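Local coordinates for Tol-Pal system protein TolB (Acinetobacter baumannii, PDB 7MX5) that probably acts as the periplasmic component of the Tol-Pal system, which is thought to support outer membrane invagination during cell division and outer membrane integrity, at residues F272-D277 / Q283-D288; R296-G301 / A330-N335. All coordinates share one frame; numbering follows the deposited sequence.

Contact 1 of 2, residues F272-D277 / Q283-D288; sequences FIFTSD and QIYRYD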
loop_
_atom_site.group_PDB
_atom_site.type_symbol
_atom_site.label_atom_id
_atom_site.label_comp_id
_atom_site.label_asym_id
_atom_site.label_seq_id
_atom_site.Cartn_x
_atom_site.Cartn_y
_atom_site.Cartn_z
ATOM N N PHE A 272 -18.073 -8.903 -3.518
ATOM C CA PHE A 272 -16.879 -8.425 -4.196
ATOM C C PHE A 272 -17.292 -7.407 -5.249
ATOM O O PHE A 272 -18.431 -7.397 -5.722
ATOM C CB PHE A 272 -16.069 -9.573 -4.829
ATOM C CG PHE A 272 -16.734 -10.227 -6.014
ATOM C CD1 PHE A 272 -16.566 -9.721 -7.295
ATOM C CD2 PHE A 272 -17.494 -11.372 -5.851
ATOM C CE1 PHE A 272 -17.167 -10.327 -8.382
ATOM C CE2 PHE A 272 -18.092 -11.986 -6.936
ATOM C CZ PHE A 272 -17.930 -11.462 -8.201
ATOM N N ILE A 273 -16.350 -6.541 -5.610
ATOM C CA ILE A 273 -16.578 -5.524 -6.624
ATOM C C ILE A 273 -15.795 -5.896 -7.876
ATOM O O ILE A 273 -14.829 -6.664 -7.836
ATOM C CB ILE A 273 -16.197 -4.113 -6.131
ATOM C CG1 ILE A 273 -14.682 -3.988 -5.978
ATOM C CG2 ILE A 273 -16.900 -3.799 -4.818
ATOM C CD1 ILE A 273 -14.205 -2.563 -5.811
ATOM N N PHE A 274 -16.225 -5.335 -9.005
ATOM C CA PHE A 274 -15.622 -5.667 -10.288
ATOM C C PHE A 274 -16.005 -4.609 -11.311
ATOM O O PHE A 274 -16.978 -3.869 -11.137
ATOM C CB PHE A 274 -16.051 -7.060 -10.768
ATOM C CG PHE A 274 -17.524 -7.184 -11.035
ATOM C CD1 PHE A 274 -18.432 -7.263 -9.990
ATOM C CD2 PHE A 274 -18.002 -7.214 -12.334
ATOM C CE1 PHE A 274 -19.786 -7.373 -10.236
ATOM C CE2 PHE A 274 -19.355 -7.323 -12.585
ATOM C CZ PHE A 274 -20.248 -7.402 -11.534
ATOM N N THR A 275 -15.221 -4.552 -12.385
ATOM C CA THR A 275 -15.472 -3.642 -13.493
ATOM C C THR A 275 -16.325 -4.336 -14.546
ATOM O O THR A 275 -16.180 -5.539 -14.785
ATOM C CB THR A 275 -14.152 -3.169 -14.107
ATOM O OG1 THR A 275 -13.379 -2.487 -13.112
ATOM C CG2 THR A 275 -14.400 -2.235 -15.283
ATOM N N SER A 276 -17.219 -3.574 -15.173
ATOM C CA SER A 276 -18.178 -4.158 -16.096
ATOM C C SER A 276 -18.529 -3.163 -17.191
ATOM O O SER A 276 -18.665 -1.964 -16.929
ATOM C CB SER A 276 -19.445 -4.583 -15.354
ATOM O OG SER A 276 -20.399 -5.089 -16.267
ATOM N N ASP A 277 -18.684 -3.670 -18.415
ATOM C CA ASP A 277 -19.138 -2.879 -19.552
ATOM C C ASP A 277 -20.560 -3.241 -19.969
ATOM O O ASP A 277 -20.984 -2.902 -21.080
ATOM C CB ASP A 277 -18.183 -3.045 -20.734
ATOM C CG ASP A 277 -18.210 -1.859 -21.684
ATOM O OD1 ASP A 277 -17.790 -0.757 -21.272
ATOM O OD2 ASP A 277 -18.653 -2.027 -22.840
ATOM N N GLN A 283 -18.009 0.487 -15.648
ATOM C CA GLN A 283 -18.444 0.922 -14.331
ATOM C C GLN A 283 -18.074 -0.142 -13.306
ATOM O O GLN A 283 -17.757 -1.283 -13.652
ATOM C CB GLN A 283 -19.955 1.193 -14.291
ATOM C CG GLN A 283 -20.422 2.306 -15.218
ATOM C CD GLN A 283 -19.778 3.645 -14.906
ATOM O OE1 GLN A 283 -19.344 3.895 -13.780
ATOM N NE2 GLN A 283 -19.716 4.516 -15.907
ATOM N N ILE A 284 -18.116 0.245 -12.036
ATOM C CA ILE A 284 -17.797 -0.650 -10.930
ATOM C C ILE A 284 -19.103 -1.161 -10.340
ATOM O O ILE A 284 -19.949 -0.371 -9.905
ATOM C CB ILE A 284 -16.945 0.053 -9.862
ATOM C CG1 ILE A 284 -15.518 0.256 -10.371
ATOM C CG2 ILE A 284 -16.937 -0.753 -8.571
ATOM C CD1 ILE A 284 -14.661 1.077 -9.445
ATOM N N TYR A 285 -19.268 -2.478 -10.327
ATOM C CA TYR A 285 -20.457 -3.128 -9.801
ATOM C C TYR A 285 -20.100 -3.951 -8.570
ATOM O O TYR A 285 -18.931 -4.231 -8.297
ATOM C CB TYR A 285 -21.112 -4.013 -10.868
ATOM C CG TYR A 285 -21.730 -3.240 -12.012
ATOM C CD1 TYR A 285 -20.935 -2.644 -12.982
ATOM C CD2 TYR A 285 -23.108 -3.109 -12.126
ATOM C CE1 TYR A 285 -21.494 -1.940 -14.030
ATOM C CE2 TYR A 285 -23.677 -2.404 -13.171
ATOM C CZ TYR A 285 -22.864 -1.821 -14.120
ATOM O OH TYR A 285 -23.422 -1.119 -15.164
ATOM N N ARG A 286 -21.132 -4.339 -7.824
ATOM C CA ARG A 286 -20.978 -5.122 -6.604
ATOM C C ARG A 286 -21.814 -6.387 -6.721
ATOM O O ARG A 286 -23.039 -6.314 -6.863
ATOM C CB ARG A 286 -21.398 -4.313 -5.374
ATOM C CG ARG A 286 -21.305 -5.078 -4.061
ATOM C CD ARG A 286 -22.079 -4.375 -2.956
ATOM N NE ARG A 286 -22.022 -5.102 -1.693
ATOM C CZ ARG A 286 -22.939 -5.969 -1.284
ATOM N NH1 ARG A 286 -24.002 -6.249 -2.020
ATOM N NH2 ARG A 286 -22.783 -6.572 -0.109
ATOM N N TYR A 287 -21.155 -7.543 -6.660
ATOM C CA TYR A 287 -21.830 -8.835 -6.682
ATOM C C TYR A 287 -22.017 -9.319 -5.251
ATOM O O TYR A 287 -21.036 -9.501 -4.522
ATOM C CB TYR A 287 -21.037 -9.863 -7.489
ATOM C CG TYR A 287 -21.675 -11.238 -7.512
ATOM C CD1 TYR A 287 -22.604 -11.577 -8.485
ATOM C CD2 TYR A 287 -21.356 -12.192 -6.552
ATOM C CE1 TYR A 287 -23.192 -12.827 -8.507
ATOM C CE2 TYR A 287 -21.937 -13.445 -6.567
ATOM C CZ TYR A 287 -22.855 -13.758 -7.546
ATOM O OH TYR A 287 -23.437 -15.005 -7.562
ATOM N N ASP A 288 -23.267 -9.548 -4.861
ATOM C CA ASP A 288 -23.593 -10.020 -3.522
ATOM C C ASP A 288 -23.539 -11.544 -3.492
ATOM O O ASP A 288 -24.222 -12.209 -4.279
ATOM C CB ASP A 288 -24.974 -9.521 -3.102
ATOM C CG ASP A 288 -25.245 -9.724 -1.627
ATOM O OD1 ASP A 288 -24.437 -9.247 -0.802
ATOM O OD2 ASP A 288 -26.264 -10.362 -1.290
HETATM O O HOH W 1 -21.481 -0.859 -17.445
#

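Contact 2 of 2, residues R296-G301 / A330-N335; sequences RLTFKG and AIQDIN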
loop_
_atom_site.group_PDB
_atom_site.type_symbol
_atom_site.label_atom_id
_atom_site.label_comp_id
_atom_site.label_asym_id
_atom_site.label_seq_id
_atom_site.Cartn_x
_atom_site.Cartn_y
_atom_site.Cartn_z
ATOM N N ARG A 296 -24.831 -1.668 -9.291
ATOM C CA ARG A 296 -23.881 -0.645 -9.697
ATOM C C ARG A 296 -23.532 0.253 -8.517
ATOM O O ARG A 296 -24.410 0.682 -7.763
ATOM C CB ARG A 296 -24.448 0.195 -10.841
ATOM C CG ARG A 296 -23.444 1.160 -11.446
ATOM C CD ARG A 296 -23.961 1.773 -12.736
ATOM N NE ARG A 296 -23.239 2.992 -13.079
ATOM C CZ ARG A 296 -23.588 3.822 -14.053
ATOM N NH1 ARG A 296 -24.653 3.596 -14.804
ATOM N NH2 ARG A 296 -22.849 4.903 -14.279
ATOM N N LEU A 297 -22.242 0.536 -8.364
ATOM C CA LEU A 297 -21.744 1.381 -7.286
ATOM C C LEU A 297 -21.332 2.769 -7.748
ATOM O O LEU A 297 -21.540 3.742 -7.020
ATOM C CB LEU A 297 -20.550 0.710 -6.595
ATOM C CG LEU A 297 -20.854 -0.542 -5.771
ATOM C CD1 LEU A 297 -19.569 -1.137 -5.212
ATOM C CD2 LEU A 297 -21.833 -0.221 -4.652
ATOM N N THR A 298 -20.754 2.887 -8.939
ATOM C CA THR A 298 -20.256 4.157 -9.449
ATOM C C THR A 298 -21.213 4.705 -10.499
ATOM O O THR A 298 -21.559 4.005 -11.457
ATOM C CB THR A 298 -18.858 3.993 -10.046
ATOM O OG1 THR A 298 -18.865 2.926 -11.003
ATOM C CG2 THR A 298 -17.847 3.679 -8.953
ATOM N N PHE A 299 -21.634 5.957 -10.316
ATOM C CA PHE A 299 -22.561 6.606 -11.229
ATOM C C PHE A 299 -22.017 7.883 -11.852
ATOM O O PHE A 299 -22.620 8.386 -12.807
ATOM C CB PHE A 299 -23.882 6.929 -10.511
ATOM C CG PHE A 299 -24.576 5.722 -9.948
ATOM C CD1 PHE A 299 -25.399 4.946 -10.745
ATOM C CD2 PHE A 299 -24.402 5.363 -8.621
ATOM C CE1 PHE A 299 -26.040 3.834 -10.230
ATOM C CE2 PHE A 299 -25.038 4.253 -8.101
ATOM C CZ PHE A 299 -25.859 3.488 -8.905
ATOM N N LYS A 300 -20.908 8.418 -11.350
ATOM C CA LYS A 300 -20.344 9.658 -11.867
ATOM C C LYS A 300 -19.378 9.357 -13.005
ATOM O O LYS A 300 -18.516 8.481 -12.883
ATOM C CB LYS A 300 -19.629 10.428 -10.756
ATOM C CG LYS A 300 -20.530 10.842 -9.606
ATOM C CD LYS A 300 -20.022 12.107 -8.934
ATOM C CE LYS A 300 -20.856 12.456 -7.712
ATOM N NZ LYS A 300 -20.009 12.765 -6.526
ATOM N N GLY A 301 -19.528 10.084 -14.110
ATOM C CA GLY A 301 -18.605 9.971 -15.219
ATOM C C GLY A 301 -18.928 8.825 -16.158
ATOM O O GLY A 301 -19.846 8.030 -15.951
ATOM N N ALA A 330 -9.324 8.114 -7.995
ATOM C CA ALA A 330 -10.449 8.693 -7.278
ATOM C C ALA A 330 -10.801 7.835 -6.072
ATOM O O ALA A 330 -10.502 6.638 -6.019
ATOM C CB ALA A 330 -11.677 8.848 -8.185
ATOM N N ILE A 331 -11.447 8.471 -5.098
ATOM C CA ILE A 331 -11.900 7.819 -3.875
ATOM C C ILE A 331 -13.395 8.066 -3.744
ATOM O O ILE A 331 -13.835 9.221 -3.698
ATOM C CB ILE A 331 -11.154 8.339 -2.636
ATOM C CG1 ILE A 331 -9.642 8.197 -2.813
ATOM C CG2 ILE A 331 -11.621 7.603 -1.387
ATOM C CD1 ILE A 331 -9.183 6.775 -3.024
ATOM N N GLN A 332 -14.173 6.990 -3.686
ATOM C CA GLN A 332 -15.612 7.073 -3.473
ATOM C C GLN A 332 -15.957 6.516 -2.100
ATOM O O GLN A 332 -15.515 5.419 -1.741
ATOM C CB GLN A 332 -16.387 6.316 -4.552
ATOM C CG GLN A 332 -17.898 6.467 -4.426
ATOM C CD GLN A 332 -18.666 5.642 -5.438
ATOM O OE1 GLN A 332 -18.764 6.009 -6.610
ATOM N NE2 GLN A 332 -19.228 4.526 -4.988
ATOM N N ASP A 333 -16.740 7.273 -1.338
ATOM C CA ASP A 333 -17.258 6.792 -0.066
ATOM C C ASP A 333 -18.421 5.842 -0.325
ATOM O O ASP A 333 -19.346 6.169 -1.073
ATOM C CB ASP A 333 -17.705 7.964 0.805
ATOM C CG ASP A 333 -17.739 7.616 2.281
ATOM O OD1 ASP A 333 -18.723 6.987 2.723
ATOM O OD2 ASP A 333 -16.778 7.968 2.998
ATOM N N ILE A 334 -18.368 4.659 0.290
ATOM C CA ILE A 334 -19.399 3.657 0.046
ATOM C C ILE A 334 -20.711 4.060 0.710
ATOM O O ILE A 334 -21.795 3.860 0.148
ATOM C CB ILE A 334 -18.916 2.274 0.523
ATOM C CG1 ILE A 334 -17.829 1.745 -0.415
ATOM C CG2 ILE A 334 -20.074 1.291 0.602
ATOM C CD1 ILE A 334 -16.921 0.715 0.217
ATOM N N ASN A 335 -20.636 4.651 1.905
ATOM C CA ASN A 335 -21.848 5.009 2.635
ATOM C C ASN A 335 -22.634 6.103 1.921
ATOM O O ASN A 335 -23.868 6.054 1.867
ATOM C CB ASN A 335 -21.493 5.453 4.054
ATOM C CG ASN A 335 -21.736 4.370 5.083
ATOM O OD1 ASN A 335 -21.377 3.209 4.878
ATOM N ND2 ASN A 335 -22.351 4.742 6.201
#

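Contact 1 of 2, residues F272-D277 / Q283-D288
F274 and Y285 face each other midway along an antiparallel hairpin, the central strands of a four-stranded propeller blade. F274 N donates to Y285 O at 3.0 Å, and Y285 N returns the bond to F274 O at 2.8 Å. Equivalent backbone pairs join F272 with Y287 and S276 with Q283, making six N-H...O bonds. The short strands' N-to-C directions differ by 142°, a marked twist from antiparallel.

The dense packing lies on the face carrying F272, F274, S276, Y285 and Y287. F274 holds CG between its backbone N and carbonyl carbon (chi1 64°), which swings the ring across to the partner strand, where Y285 CB sits over one face, 4.0 Å from the ring centroid. The ring's edge meets Y287 N. F272 repeats this pose: Y287 CB lies over its ring, 3.9 Å from the centroid, while the two rings, inclined by 30°, are displaced, with little of one over the other. I240 of strand 239-244 packs against F272 and F274. S276 CB approaches Y285 CD1 at 3.4 Å.

On the other face the packing is looser: I273 CB and I284 CG2 are 4.2 Å apart, and L309 of the following blade touches I273. The more open end of that face has partly exposed R286, whose NH2 forms a weakly hydrogen-bonded salt bridge to D288 OD1 at 3.2 Å. A water linking S276 O with Y285 OH marks the opposite end of the hairpin. The six backbone bonds set the register, and the CB-over-ring contacts are consistent with apolar packing across it.

Contact 2 of 2, residues R296-G301 / A330-N335
Q332 directs its carboxamide at the backbone of L297 and the methyl of T298, presenting a different atom to each. The side chain leaves the strand with CG anti to the backbone N (chi1 -176°) and continues extended, so CD is carried straight out to the segment 296-301. There NE2 donates to L297 O at 3.2 Å, with an N-H...O angle of 148°. The approach is not along a lone pair: the C=O...N angle is 117°, and NE2 stands well above the carbonyl plane. Seen from the amide, L297 O is itself tilted from the plane of Q332.

The other branch of the amide, OE1, lies 3.4 Å from T298 CG2, and the T298 and Q332 side chains are set obliquely. This is a junction between neighbouring blades of the beta-propeller: the segment 296-301 belongs to the connection leaving the strand 294-296, whereas Q332 stands on the strand 328-333 of the next sheet.

T298 keeps its methyl turned toward Q332 because CG2 is anti to the carbonyl carbon, beside the backbone N, while OG1 engages I284 N and Q283 OE1 of its own blade. L297 CB comes no nearer than 4.3 Å to Q332 NE2, and the leucine side chain also packs on I316 and R286. Within its own sheet, the Q332 side chain lies against V339 of the adjoining strand 339-344.

Contact 1 is internal to one blade, whereas contact 2 passes from that blade to the next; their centres lie about 11 Å apart. Most touching residues are buried in both, but their extent differs greatly: 520 Å² for 272-277/283-288 against 129 Å² for 296-301/330-335. The first rests on repeated backbone pairing and aromatic packing, the second on a single amide-to-carbonyl bond, although L297, which supplies the acceptor, is partly exposed. The strand 283-288 connects them directly: I284 O lies 2.9 Å from L297 N, a probable hydrogen bond that ties the hairpin to the segment receiving Q332.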